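Local coordinates for protein 6-phosphogluconate dehydrogenase (Decarboxylating) (Geobacter metallireducens, PDB 4E21) that probably catalyses the NADP-dependent oxidative decarboxylation of 6-phosphogluconate in the pentose phosphate pathway, at residues B[28-33]-B[56-61]; B[35-40]-B[86-91]; B[139-144]-B[150-155]. All blocks are in the same frame, centred on the assembly; numbering follows the deposited sequence.

Interaction 1: residues B[28-33]-B[56-61]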
loop_
_atom_site.group_PDB
_atom_site.type_symbol
_atom_site.label_atom_id
_atom_site.label_comp_id
_atom_site.label_asym_id
_atom_site.label_seq_id
_atom_site.Cartn_x
_atom_site.Cartn_y
_atom_site.Cartn_z
ATOM N N ILE B 28 15.502 -25.319 28.869
ATOM C CA ILE B 28 15.984 -24.103 29.512
ATOM C C ILE B 28 15.105 -22.945 29.097
ATOM O O ILE B 28 14.865 -22.751 27.905
ATOM C CB ILE B 28 17.425 -23.744 29.097
ATOM C CG1 ILE B 28 18.417 -24.815 29.542
ATOM C CG2 ILE B 28 17.813 -22.381 29.653
ATOM C CD1 ILE B 28 19.850 -24.538 29.060
ATOM N N GLY B 29 14.656 -22.149 30.063
ATOM C CA GLY B 29 13.731 -21.061 29.781
ATOM C C GLY B 29 12.337 -21.500 30.178
ATOM O O GLY B 29 11.678 -22.253 29.451
ATOM N N LEU B 30 11.896 -21.041 31.346
ATOM C CA LEU B 30 10.711 -21.602 31.979
ATOM C C LEU B 30 9.613 -20.560 32.091
ATOM O O LEU B 30 8.881 -20.518 33.083
ATOM C CB LEU B 30 11.054 -22.165 33.362
ATOM C CG LEU B 30 12.080 -23.292 33.435
ATOM C CD1 LEU B 30 12.034 -23.890 34.816
ATOM C CD2 LEU B 30 11.802 -24.364 32.391
ATOM N N GLY B 31 9.527 -19.706 31.076
ATOM C CA GLY B 31 8.374 -18.843 30.905
ATOM C C GLY B 31 7.174 -19.663 30.458
ATOM O O GLY B 31 7.223 -20.902 30.388
ATOM N N ARG B 32 6.094 -18.967 30.137
ATOM C CA ARG B 32 4.835 -19.633 29.828
ATOM C C ARG B 32 5.016 -20.725 28.774
ATOM O O ARG B 32 4.542 -21.855 28.947
ATOM C CB ARG B 32 3.782 -18.597 29.397
ATOM C CG ARG B 32 2.437 -19.178 29.001
ATOM C CD ARG B 32 1.817 -20.018 30.117
ATOM N NE ARG B 32 0.634 -20.732 29.628
ATOM C CZ ARG B 32 -0.598 -20.223 29.617
ATOM N NH1 ARG B 32 -0.809 -18.998 30.091
ATOM N NH2 ARG B 32 -1.620 -20.937 29.135
HETATM N N MSE B 33 5.704 -20.391 27.687
HETATM C CA MSE B 33 5.869 -21.330 26.578
HETATM C C MSE B 33 6.730 -22.546 26.957
HETATM O O MSE B 33 6.353 -23.693 26.677
HETATM C CB MSE B 33 6.436 -20.616 25.349
HETATM C CG MSE B 33 5.466 -19.631 24.682
HETATM SE SE MSE B 33 3.956 -20.591 23.949
HETATM C CE MSE B 33 4.847 -21.367 22.393
ATOM N N ASN B 56 12.884 -18.722 41.111
ATOM C CA ASN B 56 11.449 -18.750 41.402
ATOM C C ASN B 56 10.728 -19.575 40.337
ATOM O O ASN B 56 9.838 -20.362 40.653
ATOM C CB ASN B 56 10.857 -17.331 41.494
ATOM C CG ASN B 56 11.583 -16.441 42.520
ATOM O OD1 ASN B 56 11.813 -15.251 42.277
ATOM N ND2 ASN B 56 11.951 -17.020 43.658
ATOM N N ALA B 57 11.154 -19.419 39.082
ATOM C CA ALA B 57 10.554 -20.138 37.951
ATOM C C ALA B 57 10.791 -21.650 37.998
ATOM O O ALA B 57 9.864 -22.439 37.777
ATOM C CB ALA B 57 11.047 -19.559 36.625
ATOM N N VAL B 58 12.032 -22.054 38.275
ATOM C CA VAL B 58 12.353 -23.479 38.399
ATOM C C VAL B 58 11.548 -24.102 39.526
ATOM O O VAL B 58 10.965 -25.177 39.374
ATOM C CB VAL B 58 13.840 -23.722 38.717
ATOM C CG1 VAL B 58 14.105 -25.210 38.790
ATOM C CG2 VAL B 58 14.734 -23.046 37.686
ATOM N N GLN B 59 11.533 -23.415 40.665
ATOM C CA GLN B 59 10.827 -23.909 41.839
ATOM C C GLN B 59 9.356 -24.168 41.525
ATOM O O GLN B 59 8.813 -25.233 41.855
ATOM C CB GLN B 59 10.996 -22.949 43.022
ATOM C CG GLN B 59 12.268 -23.237 43.836
ATOM C CD GLN B 59 12.692 -22.070 44.715
ATOM O OE1 GLN B 59 12.372 -20.918 44.424
ATOM N NE2 GLN B 59 13.417 -22.364 45.796
ATOM N N ALA B 60 8.725 -23.204 40.859
ATOM C CA ALA B 60 7.340 -23.354 40.457
ATOM C C ALA B 60 7.109 -24.655 39.654
ATOM O O ALA B 60 6.095 -25.340 39.838
ATOM C CB ALA B 60 6.880 -22.123 39.686
ATOM N N LEU B 61 8.047 -25.009 38.778
ATOM C CA LEU B 61 7.917 -26.267 38.038
ATOM C C LEU B 61 8.251 -27.471 38.918
ATOM O O LEU B 61 7.693 -28.566 38.740
ATOM C CB LEU B 61 8.793 -26.277 36.782
ATOM C CG LEU B 61 8.232 -25.652 35.502
ATOM C CD1 LEU B 61 8.464 -26.604 34.334
ATOM C CD2 LEU B 61 6.755 -25.362 35.645
#
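Leu30, in the turn that follows strand 24-28, meets Ala57, Val58 and Leu61 on one flank of helix 55-63. Before it, Ile28 ends its strand and Gly29 opens the turn with a positive phi (102°). Leu30 then reaches over to the helix. Its CB lies 4.2 Å from CB of Ala57, whose CA is the nearest to that of Leu30 in the helix segment, while CD1 goes deeper, to 3.6 Å from CA of Val58. The same methyl stands 4.0 Å from CG2 of Val58 and 4.2 Å from CG of Leu61, so one branch of the leucine packs on Val58 and Leu61, while its CB meets Ala57. Gly31 follows as the N-cap of helix 32-43, which Arg32 and Met33 begin. The order strand, glycine-rich turn, helix, with Gly29 and Gly31 in a GxGxxG pattern, is consistent with the dinucleotide-binding turn of a Rossmann fold. Val50 of strand 47-51 touches both Leu30 and Leu61, and Leu61 also packs on Ala35 and Arg39, placing helix 55-63 against helix 32-43 and that strand, outermost of the sheet within this chain.

Interaction 2: residues B[35-40]-B[86-91]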
loop_
_atom_site.group_PDB
_atom_site.type_symbol
_atom_site.label_atom_id
_atom_site.label_comp_id
_atom_site.label_asym_id
_atom_site.label_seq_id
_atom_site.Cartn_x
_atom_site.Cartn_y
_atom_site.Cartn_z
ATOM N N ALA B 35 7.460 -23.727 30.039
ATOM C CA ALA B 35 6.724 -24.495 31.040
ATOM C C ALA B 35 5.630 -25.374 30.404
ATOM O O ALA B 35 5.474 -26.546 30.768
ATOM C CB ALA B 35 6.140 -23.564 32.083
ATOM N N ASP B 36 4.899 -24.806 29.444
ATOM C CA ASP B 36 3.797 -25.502 28.774
ATOM C C ASP B 36 4.240 -26.678 27.921
ATOM O O ASP B 36 3.555 -27.701 27.851
ATOM C CB ASP B 36 2.995 -24.525 27.899
ATOM C CG ASP B 36 1.943 -23.785 28.683
ATOM O OD1 ASP B 36 1.731 -24.168 29.858
ATOM O OD2 ASP B 36 1.332 -22.839 28.133
HETATM N N MSE B 37 5.382 -26.528 27.255
HETATM C CA MSE B 37 5.908 -27.617 26.439
HETATM C C MSE B 37 6.417 -28.734 27.335
HETATM O O MSE B 37 6.286 -29.900 26.988
HETATM C CB MSE B 37 7.004 -27.128 25.499
HETATM C CG MSE B 37 6.565 -25.950 24.670
HETATM SE SE MSE B 37 7.952 -25.277 23.508
HETATM C CE MSE B 37 7.695 -26.468 21.998
ATOM N N VAL B 38 6.985 -28.377 28.487
ATOM C CA VAL B 38 7.417 -29.392 29.448
ATOM C C VAL B 38 6.187 -30.130 29.962
ATOM O O VAL B 38 6.183 -31.361 30.018
ATOM C CB VAL B 38 8.213 -28.806 30.633
ATOM C CG1 VAL B 38 8.341 -29.838 31.724
ATOM C CG2 VAL B 38 9.587 -28.348 30.171
ATOM N N ARG B 39 5.130 -29.383 30.296
ATOM C CA ARG B 39 3.912 -30.020 30.796
ATOM C C ARG B 39 3.351 -30.956 29.751
ATOM O O ARG B 39 2.947 -32.072 30.064
ATOM C CB ARG B 39 2.868 -28.999 31.219
ATOM C CG ARG B 39 3.261 -28.197 32.432
ATOM C CD ARG B 39 2.238 -27.119 32.713
ATOM N NE ARG B 39 2.699 -26.204 33.748
ATOM C CZ ARG B 39 2.985 -24.923 33.545
ATOM N NH1 ARG B 39 2.846 -24.388 32.340
ATOM N NH2 ARG B 39 3.403 -24.173 34.555
ATOM N N ARG B 40 3.357 -30.516 28.497
ATOM C CA ARG B 40 2.861 -31.357 27.415
ATOM C C ARG B 40 3.779 -32.555 27.202
ATOM O O ARG B 40 3.318 -33.685 27.052
ATOM C CB ARG B 40 2.677 -30.561 26.111
ATOM C CG ARG B 40 2.124 -31.413 24.969
ATOM C CD ARG B 40 1.600 -30.577 23.832
ATOM N NE ARG B 40 1.045 -31.383 22.746
ATOM C CZ ARG B 40 -0.249 -31.639 22.586
ATOM N NH1 ARG B 40 -1.129 -31.161 23.457
ATOM N NH2 ARG B 40 -0.664 -32.373 21.559
ATOM N N TRP B 86 16.461 -28.287 24.835
ATOM C CA TRP B 86 15.552 -27.329 24.204
ATOM C C TRP B 86 15.674 -25.944 24.847
ATOM O O TRP B 86 15.617 -25.821 26.076
ATOM C CB TRP B 86 14.121 -27.838 24.321
ATOM C CG TRP B 86 13.140 -27.196 23.387
ATOM C CD1 TRP B 86 12.704 -25.896 23.417
ATOM C CD2 TRP B 86 12.436 -27.829 22.307
ATOM N NE1 TRP B 86 11.780 -25.686 22.423
ATOM C CE2 TRP B 86 11.602 -26.851 21.724
ATOM C CE3 TRP B 86 12.444 -29.121 21.767
ATOM C CZ2 TRP B 86 10.787 -27.126 20.629
ATOM C CZ3 TRP B 86 11.629 -29.396 20.692
ATOM C CH2 TRP B 86 10.811 -28.402 20.131
ATOM N N LEU B 87 15.879 -24.909 24.027
ATOM C CA LEU B 87 15.928 -23.528 24.520
ATOM C C LEU B 87 14.619 -22.796 24.210
ATOM O O LEU B 87 14.150 -22.818 23.075
ATOM C CB LEU B 87 17.107 -22.746 23.921
ATOM C CG LEU B 87 18.532 -23.326 23.992
ATOM C CD1 LEU B 87 19.521 -22.430 23.268
ATOM C CD2 LEU B 87 18.996 -23.519 25.432
HETATM N N MSE B 88 14.030 -22.177 25.231
HETATM C CA MSE B 88 12.905 -21.252 25.081
HETATM C C MSE B 88 13.255 -19.975 25.838
HETATM O O MSE B 88 12.513 -19.541 26.722
HETATM C CB MSE B 88 11.593 -21.822 25.638
HETATM C CG MSE B 88 10.846 -22.788 24.733
HETATM SE SE MSE B 88 10.777 -22.239 22.850
HETATM C CE MSE B 88 9.021 -22.849 22.385
ATOM N N VAL B 89 14.402 -19.395 25.500
ATOM C CA VAL B 89 14.828 -18.129 26.086
ATOM C C VAL B 89 14.627 -16.968 25.095
ATOM O O VAL B 89 14.364 -17.192 23.912
ATOM C CB VAL B 89 16.307 -18.197 26.534
ATOM C CG1 VAL B 89 16.488 -19.281 27.572
ATOM C CG2 VAL B 89 17.225 -18.465 25.358
ATOM N N PRO B 90 14.713 -15.720 25.586
ATOM C CA PRO B 90 14.746 -14.577 24.672
ATOM C C PRO B 90 15.824 -14.720 23.611
ATOM O O PRO B 90 16.870 -15.325 23.861
ATOM C CB PRO B 90 15.062 -13.407 25.604
ATOM C CG PRO B 90 14.351 -13.772 26.865
ATOM C CD PRO B 90 14.488 -15.292 26.981
ATOM N N ALA B 91 15.555 -14.172 22.431
ATOM C CA ALA B 91 16.472 -14.255 21.307
ATOM C C ALA B 91 17.836 -13.703 21.687
ATOM O O ALA B 91 18.882 -14.187 21.220
ATOM C CB ALA B 91 15.908 -13.485 20.103
#
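Met37, a selenomethionine, projects from helix 32-43 toward the end of strand 84-87, where its selenium and terminal methyl meet the indole of Trp86 and the side chain of Met88, also a selenomethionine. The Met37 chain runs at about a right angle to both. From the helix it goes out extended through chi2 (178°) and bends only at chi3 (85°), which brings CE beside the six-membered part of the indole, 3.4 Å from CZ2 of Trp86. That methyl comes in obliquely. The selenium lies nearer the pyrrole part, 4.7 Å from the centroid of the five-membered ring of Trp86 and 44° off its normal, a Met-aromatic contact of slanted geometry. NE1 of Trp86 is buried here and has no hydrogen-bonding partner in the model, its neighbour being the selenium of Met37 at 4.0 Å.

Helix 32-43 follows strand 24-28, and strand 84-87 lies next to that strand in the parallel part of the sheet, so the contact lies in the layer between helix and sheet in what is probably a Rossmann-type nucleotide-binding domain. Met88, just past the strand, folds back with bends at chi2 and chi3. Its own selenium sits at the edge of the Trp86 ring, in plane, and its CG comes within 4.0 Å of the selenium of Met37. Between the two selenomethionines, the modelled approach of CE of Met88 to SE of Met37 is too short to be trusted in detail. Beyond the pair, Leu173 of helix 167-173 touches both Met37 and Trp86, and Val169 and Phe170 of that helix also pack on the indole.

Interaction 3: residues B[139-144]-B[150-155]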
loop_
_atom_site.group_PDB
_atom_site.type_symbol
_atom_site.label_atom_id
_atom_site.label_comp_id
_atom_site.label_asym_id
_atom_site.label_seq_id
_atom_site.Cartn_x
_atom_site.Cartn_y
_atom_site.Cartn_z
ATOM N N VAL B 139 13.692 -24.568 15.706
ATOM C CA VAL B 139 12.272 -24.852 15.654
ATOM C C VAL B 139 11.483 -23.561 15.793
ATOM O O VAL B 139 11.599 -22.857 16.793
ATOM C CB VAL B 139 11.824 -25.891 16.727
ATOM C CG1 VAL B 139 10.303 -26.046 16.732
ATOM C CG2 VAL B 139 12.472 -27.238 16.470
ATOM N N GLY B 140 10.725 -23.224 14.758
ATOM C CA GLY B 140 9.752 -22.161 14.860
ATOM C C GLY B 140 8.479 -22.802 15.361
ATOM O O GLY B 140 7.972 -23.754 14.759
ATOM N N THR B 141 7.965 -22.312 16.479
ATOM C CA THR B 141 6.765 -22.904 17.031
ATOM C C THR B 141 5.622 -21.897 16.965
ATOM O O THR B 141 5.798 -20.697 17.200
ATOM C CB THR B 141 6.989 -23.486 18.462
ATOM O OG1 THR B 141 6.353 -22.666 19.440
ATOM C CG2 THR B 141 8.471 -23.609 18.777
ATOM N N SER B 142 4.459 -22.374 16.555
ATOM C CA SER B 142 3.297 -21.515 16.513
ATOM C C SER B 142 2.221 -22.153 17.380
ATOM O O SER B 142 2.247 -23.364 17.625
ATOM C CB SER B 142 2.819 -21.341 15.074
ATOM O OG SER B 142 1.506 -20.787 15.058
ATOM N N GLY B 143 1.272 -21.349 17.850
ATOM C CA GLY B 143 0.144 -21.892 18.587
ATOM C C GLY B 143 0.029 -21.325 19.988
ATOM O O GLY B 143 -1.032 -21.380 20.590
ATOM N N GLY B 144 1.127 -20.785 20.508
ATOM C CA GLY B 144 1.105 -20.057 21.767
ATOM C C GLY B 144 0.509 -20.797 22.957
ATOM O O GLY B 144 0.845 -21.952 23.220
ATOM N N ARG B 150 -3.720 -28.217 22.709
ATOM C CA ARG B 150 -3.985 -28.524 21.299
ATOM C C ARG B 150 -2.780 -28.925 20.446
ATOM O O ARG B 150 -2.944 -29.329 19.290
ATOM C CB ARG B 150 -4.761 -27.387 20.638
ATOM C CG ARG B 150 -6.143 -27.202 21.249
ATOM C CD ARG B 150 -6.928 -26.091 20.578
ATOM N NE ARG B 150 -7.929 -25.540 21.489
ATOM C CZ ARG B 150 -8.785 -24.570 21.173
ATOM N NH1 ARG B 150 -8.767 -24.038 19.956
ATOM N NH2 ARG B 150 -9.661 -24.130 22.074
ATOM N N GLY B 151 -1.576 -28.837 20.996
ATOM C CA GLY B 151 -0.403 -29.117 20.183
ATOM C C GLY B 151 0.071 -27.870 19.442
ATOM O O GLY B 151 -0.716 -26.979 19.131
ATOM N N TYR B 152 1.374 -27.813 19.190
ATOM C CA TYR B 152 2.028 -26.670 18.574
ATOM C C TYR B 152 2.333 -27.048 17.145
ATOM O O TYR B 152 2.720 -28.193 16.866
ATOM C CB TYR B 152 3.352 -26.360 19.283
ATOM C CG TYR B 152 3.229 -26.121 20.775
ATOM C CD1 TYR B 152 3.327 -27.173 21.679
ATOM C CD2 TYR B 152 3.012 -24.838 21.280
ATOM C CE1 TYR B 152 3.208 -26.957 23.048
ATOM C CE2 TYR B 152 2.883 -24.611 22.644
ATOM C CZ TYR B 152 2.985 -25.677 23.528
ATOM O OH TYR B 152 2.870 -25.458 24.888
ATOM N N CYS B 153 2.151 -26.101 16.234
ATOM C CA CYS B 153 2.645 -26.280 14.876
ATOM C C CYS B 153 4.150 -26.024 14.910
ATOM O O CYS B 153 4.583 -25.012 15.441
ATOM C CB CYS B 153 1.979 -25.287 13.928
ATOM S SG CYS B 153 2.549 -25.508 12.250
ATOM N N LEU B 154 4.931 -26.944 14.351
ATOM C CA LEU B 154 6.398 -26.921 14.469
ATOM C C LEU B 154 7.078 -26.916 13.111
ATOM O O LEU B 154 6.830 -27.784 12.258
ATOM C CB LEU B 154 6.910 -28.125 15.259
ATOM C CG LEU B 154 6.398 -28.252 16.690
ATOM C CD1 LEU B 154 7.044 -29.446 17.397
ATOM C CD2 LEU B 154 6.666 -26.981 17.454
HETATM N N MSE B 155 7.927 -25.923 12.915
HETATM C CA MSE B 155 8.640 -25.772 11.668
HETATM C C MSE B 155 10.128 -25.904 11.983
HETATM O O MSE B 155 10.698 -25.102 12.736
HETATM C CB MSE B 155 8.292 -24.419 11.041
HETATM C CG MSE B 155 6.807 -24.308 10.623
HETATM SE SE MSE B 155 6.147 -22.503 10.906
HETATM C CE MSE B 155 5.213 -22.739 12.609
HETATM O O HOH W 1 0.916 -23.387 25.438
#
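Strands 139-142 and 153-155 run antiparallel, 4.7 Å apart at closest approach, with Gly140 facing Met155 and Ser142 facing Cys153 in hydrogen-bonded pairs and Thr141 opposite Leu154 in the non-hydrogen-bonded pair between them. Gly140 and Met155 exchange two bonds of 2.8 Å, Gly140 N to Met155 O and Met155 N to Gly140 O. At the other pair Ser142 N gives a 2.9 Å bond to Cys153 O, but the return bond from Cys153 N to Ser142 O is weak and bent to 134°, as the ladder gives way to the loop.

On the face of Thr141 and Leu154 the two side chains lie side by side and point the same way. CD2 of Leu154 does the touching, 3.7 Å from CB of Thr141 and 3.8 Å from CG1 of Val139. On the other face Met155, a selenomethionine, bends at chi2 and chi3 and lays its CE back across the neighbouring strand, 3.7 Å from CB of Ser142. Tyr152 stands just before its strand with the carbonyl oxygen of Ser142 near the ring plane, at an edge. A water ties the far end of the ring to the loop: it donates to Gly144 O and is also hydrogen-bonded to Tyr152 OH, 2.9 Å away.

These two strands, neighbours in the sheet and joined through the short helix 147-150, mark where the sheet turns from parallel to antiparallel order. Phe170 of helix 167-173 packs on Val139 and Leu154, and Met33, Asp36 and Met37 of helix 32-43 pack on Tyr152. On the opposite face Val209 and Lys210 of helix 205-232 meet Met155, while Trp269 and Ser273 of the second subunit pack on Met155 and Ser142.

Interactions 1 and 2, with centres about 8 Å apart, share helix 32-43 and adjacent strands: Ile28 N lies 2.8 Å from Trp86 O and Ile28 O 2.9 Å from Met88 N, both probable hydrogen bonds. Interaction 3 has its centre about 11 Å from that of interaction 2, farther along the same sheet. There CE of Met88 reaches to 3.7 Å from CG2 of Thr141. Interaction 1 is about 19 Å from interaction 3 between centres, yet Met33, at the end of segment 28-33, has its CE 3.8 Å from CE2 of Tyr152. The glycine-rich turn, probably for NADP, lies within interaction 1, is touched by the side chain of Met88 in interaction 2, and has Tyr152 of interaction 3 nearby without contact.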